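Local coordinates for protein beta-phenylalanine aminotransferase (PDB 4AO9) that transfers the amino group of beta-phenylalanine to a keto acceptor, using pyridoxal-5'-phosphate as cofactor, at residues Gly119-Leu132 with Phe321-Leu335. Residues are numbered along the deposited sequence; the frame is centred on the assembly and turned at random.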
loop_
_atom_site.group_PDB
_atom_site.type_symbol
_atom_site.label_atom_id
_atom_site.label_comp_id
_atom_site.label_asym_id
_atom_site.label_seq_id
_atom_site.Cartn_x
_atom_site.Cartn_y
_atom_site.Cartn_z
ATOM N N GLY A 119 14.372 14.328 9.002
ATOM C CA GLY A 119 13.290 14.835 8.163
ATOM C C GLY A 119 12.596 13.716 7.402
ATOM O O GLY A 119 13.242 12.794 6.869
ATOM N N ILE A 120 11.259 13.788 7.360
ATOM C CA ILE A 120 10.444 12.829 6.590
ATOM C C ILE A 120 9.800 13.497 5.387
ATOM O O ILE A 120 9.914 14.710 5.209
ATOM C CB ILE A 120 9.396 12.135 7.471
ATOM C CG1 ILE A 120 8.324 13.133 7.956
ATOM C CG2 ILE A 120 10.113 11.415 8.632
ATOM C CD1 ILE A 120 7.118 12.433 8.626
ATOM N N ASN A 121 9.147 12.681 4.556
ATOM C CA ASN A 121 8.493 13.166 3.333
ATOM C C ASN A 121 9.473 13.923 2.431
ATOM O O ASN A 121 9.170 15.015 1.927
ATOM C CB ASN A 121 7.258 14.035 3.662
ATOM C CG ASN A 121 6.174 13.297 4.451
ATOM O OD1 ASN A 121 5.403 13.942 5.152
ATOM N ND2 ASN A 121 6.105 11.976 4.341
ATOM N N LEU A 122 10.649 13.324 2.227
ATOM C CA LEU A 122 11.774 14.021 1.606
ATOM C C LEU A 122 11.646 14.310 0.107
ATOM O O LEU A 122 12.432 15.080 -0.437
ATOM C CB LEU A 122 13.092 13.300 1.925
ATOM C CG LEU A 122 13.523 13.293 3.395
ATOM C CD1 LEU A 122 14.905 12.643 3.508
ATOM C CD2 LEU A 122 13.547 14.700 3.968
ATOM N N THR A 123 10.652 13.715 -0.548
ATOM C CA THR A 123 10.300 14.089 -1.926
ATOM C C THR A 123 11.446 13.977 -2.922
ATOM O O THR A 123 11.672 14.860 -3.733
ATOM C CB THR A 123 9.681 15.517 -2.006
ATOM O OG1 THR A 123 8.868 15.738 -0.856
ATOM C CG2 THR A 123 8.810 15.643 -3.236
ATOM N N GLY A 124 12.151 12.861 -2.864
ATOM C CA GLY A 124 13.243 12.622 -3.791
ATOM C C GLY A 124 13.891 11.292 -3.533
ATOM O O GLY A 124 13.549 10.595 -2.571
ATOM N N HIS A 125 14.838 10.944 -4.397
ATOM C CA HIS A 125 15.744 9.853 -4.065
ATOM C C HIS A 125 16.394 10.222 -2.735
ATOM O O HIS A 125 16.596 11.402 -2.454
ATOM C CB HIS A 125 16.784 9.676 -5.169
ATOM C CG HIS A 125 16.255 9.025 -6.414
ATOM N ND1 HIS A 125 17.077 8.386 -7.322
ATOM C CD2 HIS A 125 14.995 8.899 -6.897
ATOM C CE1 HIS A 125 16.348 7.906 -8.313
ATOM N NE2 HIS A 125 15.082 8.199 -8.079
ATOM N N ASN A 126 16.663 9.228 -1.891
ATOM C CA ASN A 126 17.208 9.511 -0.563
ATOM C C ASN A 126 18.429 8.649 -0.257
ATOM O O ASN A 126 18.836 7.834 -1.097
ATOM C CB ASN A 126 16.114 9.446 0.521
ATOM C CG ASN A 126 15.531 8.060 0.701
ATOM O OD1 ASN A 126 16.255 7.089 0.924
ATOM N ND2 ASN A 126 14.207 7.968 0.662
ATOM N N LEU A 127 19.018 8.869 0.916
ATOM C CA LEU A 127 20.255 8.192 1.310
ATOM C C LEU A 127 20.058 6.816 1.928
ATOM O O LEU A 127 21.040 6.143 2.234
ATOM C CB LEU A 127 21.058 9.071 2.276
ATOM C CG LEU A 127 21.620 10.387 1.732
ATOM C CD1 LEU A 127 22.142 11.225 2.873
ATOM C CD2 LEU A 127 22.708 10.128 0.695
ATOM N N LEU A 128 18.806 6.394 2.114
ATOM C CA LEU A 128 18.511 5.141 2.813
ATOM C C LEU A 128 17.962 4.030 1.926
ATOM O O LEU A 128 18.186 2.843 2.202
ATOM C CB LEU A 128 17.545 5.397 3.977
ATOM C CG LEU A 128 18.029 6.333 5.092
ATOM C CD1 LEU A 128 17.103 6.249 6.302
ATOM C CD2 LEU A 128 19.491 6.083 5.499
ATOM N N GLU A 129 17.227 4.397 0.880
ATOM C CA GLU A 129 16.603 3.394 0.006
ATOM C C GLU A 129 17.632 2.469 -0.664
ATOM O O GLU A 129 17.387 1.273 -0.804
ATOM C CB GLU A 129 15.690 4.076 -1.032
ATOM C CG GLU A 129 16.428 5.043 -1.945
ATOM C CD GLU A 129 15.559 5.779 -2.931
ATOM O OE1 GLU A 129 14.437 5.315 -3.246
ATOM O OE2 GLU A 129 16.059 6.807 -3.432
ATOM N N GLY A 130 18.766 3.035 -1.076
ATOM C CA GLY A 130 19.794 2.268 -1.778
ATOM C C GLY A 130 20.457 1.231 -0.895
ATOM O O GLY A 130 20.756 0.124 -1.352
ATOM N N ARG A 131 20.649 1.574 0.381
ATOM C CA ARG A 131 21.238 0.656 1.366
ATOM C C ARG A 131 20.349 -0.571 1.543
ATOM O O ARG A 131 20.822 -1.712 1.572
ATOM C CB ARG A 131 21.386 1.343 2.731
ATOM C CG ARG A 131 22.163 2.650 2.730
ATOM C CD ARG A 131 22.393 3.098 4.163
ATOM N NE ARG A 131 23.351 2.230 4.849
ATOM C CZ ARG A 131 23.624 2.284 6.150
ATOM N NH1 ARG A 131 23.000 3.160 6.930
ATOM N NH2 ARG A 131 24.522 1.454 6.674
ATOM N N LEU A 132 19.046 -0.340 1.653
ATOM C CA LEU A 132 18.126 -1.445 1.853
ATOM C C LEU A 132 17.982 -2.262 0.571
ATOM O O LEU A 132 17.952 -3.494 0.635
ATOM C CB LEU A 132 16.765 -0.951 2.361
ATOM C CG LEU A 132 15.706 -2.032 2.613
ATOM C CD1 LEU A 132 16.205 -3.120 3.605
ATOM C CD2 LEU A 132 14.370 -1.428 3.093
ATOM N N PHE A 321 4.484 6.606 -0.909
ATOM C CA PHE A 321 5.258 6.241 0.269
ATOM C C PHE A 321 6.329 5.173 0.023
ATOM O O PHE A 321 6.978 4.727 0.974
ATOM C CB PHE A 321 4.323 5.914 1.453
ATOM C CG PHE A 321 3.432 7.063 1.843
ATOM C CD1 PHE A 321 3.938 8.134 2.581
ATOM C CD2 PHE A 321 2.088 7.080 1.447
ATOM C CE1 PHE A 321 3.118 9.218 2.933
ATOM C CE2 PHE A 321 1.259 8.159 1.797
ATOM C CZ PHE A 321 1.782 9.221 2.536
ATOM N N ASN A 322 6.551 4.817 -1.242
ATOM C CA ASN A 322 7.376 3.634 -1.567
ATOM C C ASN A 322 8.760 3.642 -0.956
ATOM O O ASN A 322 9.237 2.597 -0.488
ATOM C CB ASN A 322 7.518 3.448 -3.078
ATOM C CG ASN A 322 6.191 3.332 -3.780
ATOM O OD1 ASN A 322 5.198 3.909 -3.349
ATOM N ND2 ASN A 322 6.172 2.610 -4.880
ATOM N N ASN A 323 9.413 4.804 -0.967
ATOM C CA ASN A 323 10.803 4.897 -0.517
ATOM C C ASN A 323 10.936 5.682 0.781
ATOM O O ASN A 323 12.001 6.221 1.088
ATOM C CB ASN A 323 11.681 5.495 -1.631
ATOM C CG ASN A 323 11.450 6.987 -1.842
ATOM O OD1 ASN A 323 10.387 7.520 -1.523
ATOM N ND2 ASN A 323 12.453 7.668 -2.391
ATOM N N ASN A 324 9.870 5.714 1.581
ATOM C CA ASN A 324 9.870 6.585 2.752
ATOM C C ASN A 324 10.998 6.236 3.710
ATOM O O ASN A 324 11.296 5.061 3.918
ATOM C CB ASN A 324 8.507 6.576 3.441
ATOM C CG ASN A 324 8.305 5.379 4.314
ATOM O OD1 ASN A 324 8.761 5.339 5.466
ATOM N ND2 ASN A 324 7.590 4.383 3.783
ATOM N N VAL A 325 11.628 7.261 4.280
ATOM C CA VAL A 325 12.835 7.045 5.069
ATOM C C VAL A 325 12.632 6.209 6.318
ATOM O O VAL A 325 13.560 5.539 6.767
ATOM C CB VAL A 325 13.557 8.365 5.451
ATOM C CG1 VAL A 325 14.135 9.034 4.228
ATOM C CG2 VAL A 325 12.639 9.296 6.235
ATOM N N MET A 326 11.428 6.237 6.886
ATOM C CA MET A 326 11.194 5.455 8.100
ATOM C C MET A 326 11.211 3.955 7.817
ATOM O O MET A 326 11.873 3.198 8.522
ATOM C CB MET A 326 9.894 5.900 8.762
ATOM C CG MET A 326 10.013 7.318 9.326
ATOM S SD MET A 326 8.420 8.041 9.711
ATOM C CE MET A 326 7.964 7.056 11.140
ATOM N N THR A 327 10.498 3.537 6.777
ATOM C CA THR A 327 10.550 2.144 6.318
ATOM C C THR A 327 11.964 1.733 5.911
ATOM O O THR A 327 12.430 0.661 6.290
ATOM C CB THR A 327 9.577 1.896 5.143
ATOM O OG1 THR A 327 8.232 2.143 5.595
ATOM C CG2 THR A 327 9.691 0.456 4.603
ATOM N N MET A 328 12.646 2.578 5.150
ATOM C CA MET A 328 13.997 2.245 4.682
ATOM C C MET A 328 14.945 2.058 5.869
ATOM O O MET A 328 15.752 1.127 5.881
ATOM C CB MET A 328 14.546 3.316 3.732
ATOM C CG MET A 328 13.705 3.572 2.467
ATOM S SD MET A 328 13.528 2.212 1.293
ATOM C CE MET A 328 11.948 1.503 1.765
ATOM N N ALA A 329 14.836 2.936 6.864
ATOM C CA ALA A 329 15.674 2.843 8.060
ATOM C C ALA A 329 15.322 1.608 8.890
ATOM O O ALA A 329 16.214 0.862 9.319
ATOM C CB ALA A 329 15.535 4.112 8.894
ATOM N N ALA A 330 14.031 1.380 9.113
ATOM C CA ALA A 330 13.603 0.272 9.970
ATOM C C ALA A 330 13.953 -1.068 9.342
ATOM O O ALA A 330 14.430 -1.983 10.024
ATOM C CB ALA A 330 12.104 0.343 10.239
ATOM N N GLY A 331 13.725 -1.186 8.038
ATOM C CA GLY A 331 14.034 -2.423 7.335
ATOM C C GLY A 331 15.508 -2.769 7.429
ATOM O O GLY A 331 15.868 -3.907 7.739
ATOM N N TYR A 332 16.366 -1.786 7.159
ATOM C CA TYR A 332 17.798 -2.032 7.190
ATOM C C TYR A 332 18.277 -2.397 8.596
ATOM O O TYR A 332 19.056 -3.344 8.758
ATOM C CB TYR A 332 18.558 -0.821 6.646
ATOM C CG TYR A 332 20.040 -1.049 6.517
ATOM C CD1 TYR A 332 20.572 -1.598 5.357
ATOM C CD2 TYR A 332 20.905 -0.709 7.557
ATOM C CE1 TYR A 332 21.931 -1.816 5.227
ATOM C CE2 TYR A 332 22.271 -0.931 7.442
ATOM C CZ TYR A 332 22.771 -1.481 6.272
ATOM O OH TYR A 332 24.127 -1.693 6.150
ATOM N N ALA A 333 17.805 -1.663 9.603
ATOM C CA ALA A 333 18.165 -1.957 10.984
ATOM C C ALA A 333 17.731 -3.364 11.388
ATOM O O ALA A 333 18.498 -4.112 11.993
ATOM C CB ALA A 333 17.567 -0.928 11.911
ATOM N N GLY A 334 16.506 -3.738 11.037
ATOM C CA GLY A 334 15.980 -5.045 11.416
ATOM C C GLY A 334 16.765 -6.189 10.806
ATOM O O GLY A 334 17.135 -7.146 11.500
ATOM N N LEU A 335 17.036 -6.090 9.512
ATOM C CA LEU A 335 17.709 -7.173 8.808
ATOM C C LEU A 335 19.184 -7.316 9.169
ATOM O O LEU A 335 19.719 -8.434 9.148
ATOM C CB LEU A 335 17.529 -7.035 7.296
ATOM C CG LEU A 335 16.076 -7.145 6.812
ATOM C CD1 LEU A 335 15.985 -6.805 5.334
ATOM C CD2 LEU A 335 15.481 -8.517 7.090
HETATM O O HOH W 1 10.639 10.148 3.372
HETATM O O HOH W 2 10.465 10.582 -1.383
HETATM O O HOH W 3 18.304 1.939 4.827
#
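Two helix starts meet here in the PLP-dependent aminotransferase fold, one led in by Asn126 and Glu129, the other by the turn Phe321-Asn324, and Asn323 ties them together. Asn323 ND2 donates to Gly124 O at 3.1 Å and to Glu129 OE1 at 3.2 Å, the carboxylate being met from well above its plane. Asn126 returns the link: Asn126 ND2 reaches Asn323 O at 2.8 Å, with the acceptor nearly in the Asn126 amide plane, while OD1 accepts from the backbone N of both Leu128 and Glu129. Glu129 completes the capping box by taking Asn126 N on OE2; its CG lies between backbone N and carbonyl carbon (chi1 61°), folding the extended chain back to that N-H. Five direct bonds hold the two side-chain amides and fix how they are turned. Asn324 caps the other helix, its OD1 accepting from Thr327 N.

Beyond these polar links, Val325 sets CG1 against Leu122 CD1 and CG2 against Ile120 CG2. Leu128 CD1 touches Ala329 CB at 3.7 Å, and Met328, bent along its chain, brings SD to 3.5 Å from Glu129 CA. Leu132 enters as a knob among Met328, Gly331, Tyr332 and Leu335; with CG anti to its backbone N (chi1 -180°), CD1 comes within 3.8 Å of Tyr332 N. At the exposed end, the Arg131 guanidinium lies off-centre over one face of the Tyr332 ring, CZ 4.2 Å from its centroid, a cation-pi contact.

His125 and Asn126 pair in parallel with a strand of the second subunit, and Phe321 lies near a bound PLP, so this capped helix pair joins dimer interface to cofactor site in a class-III aminotransferase.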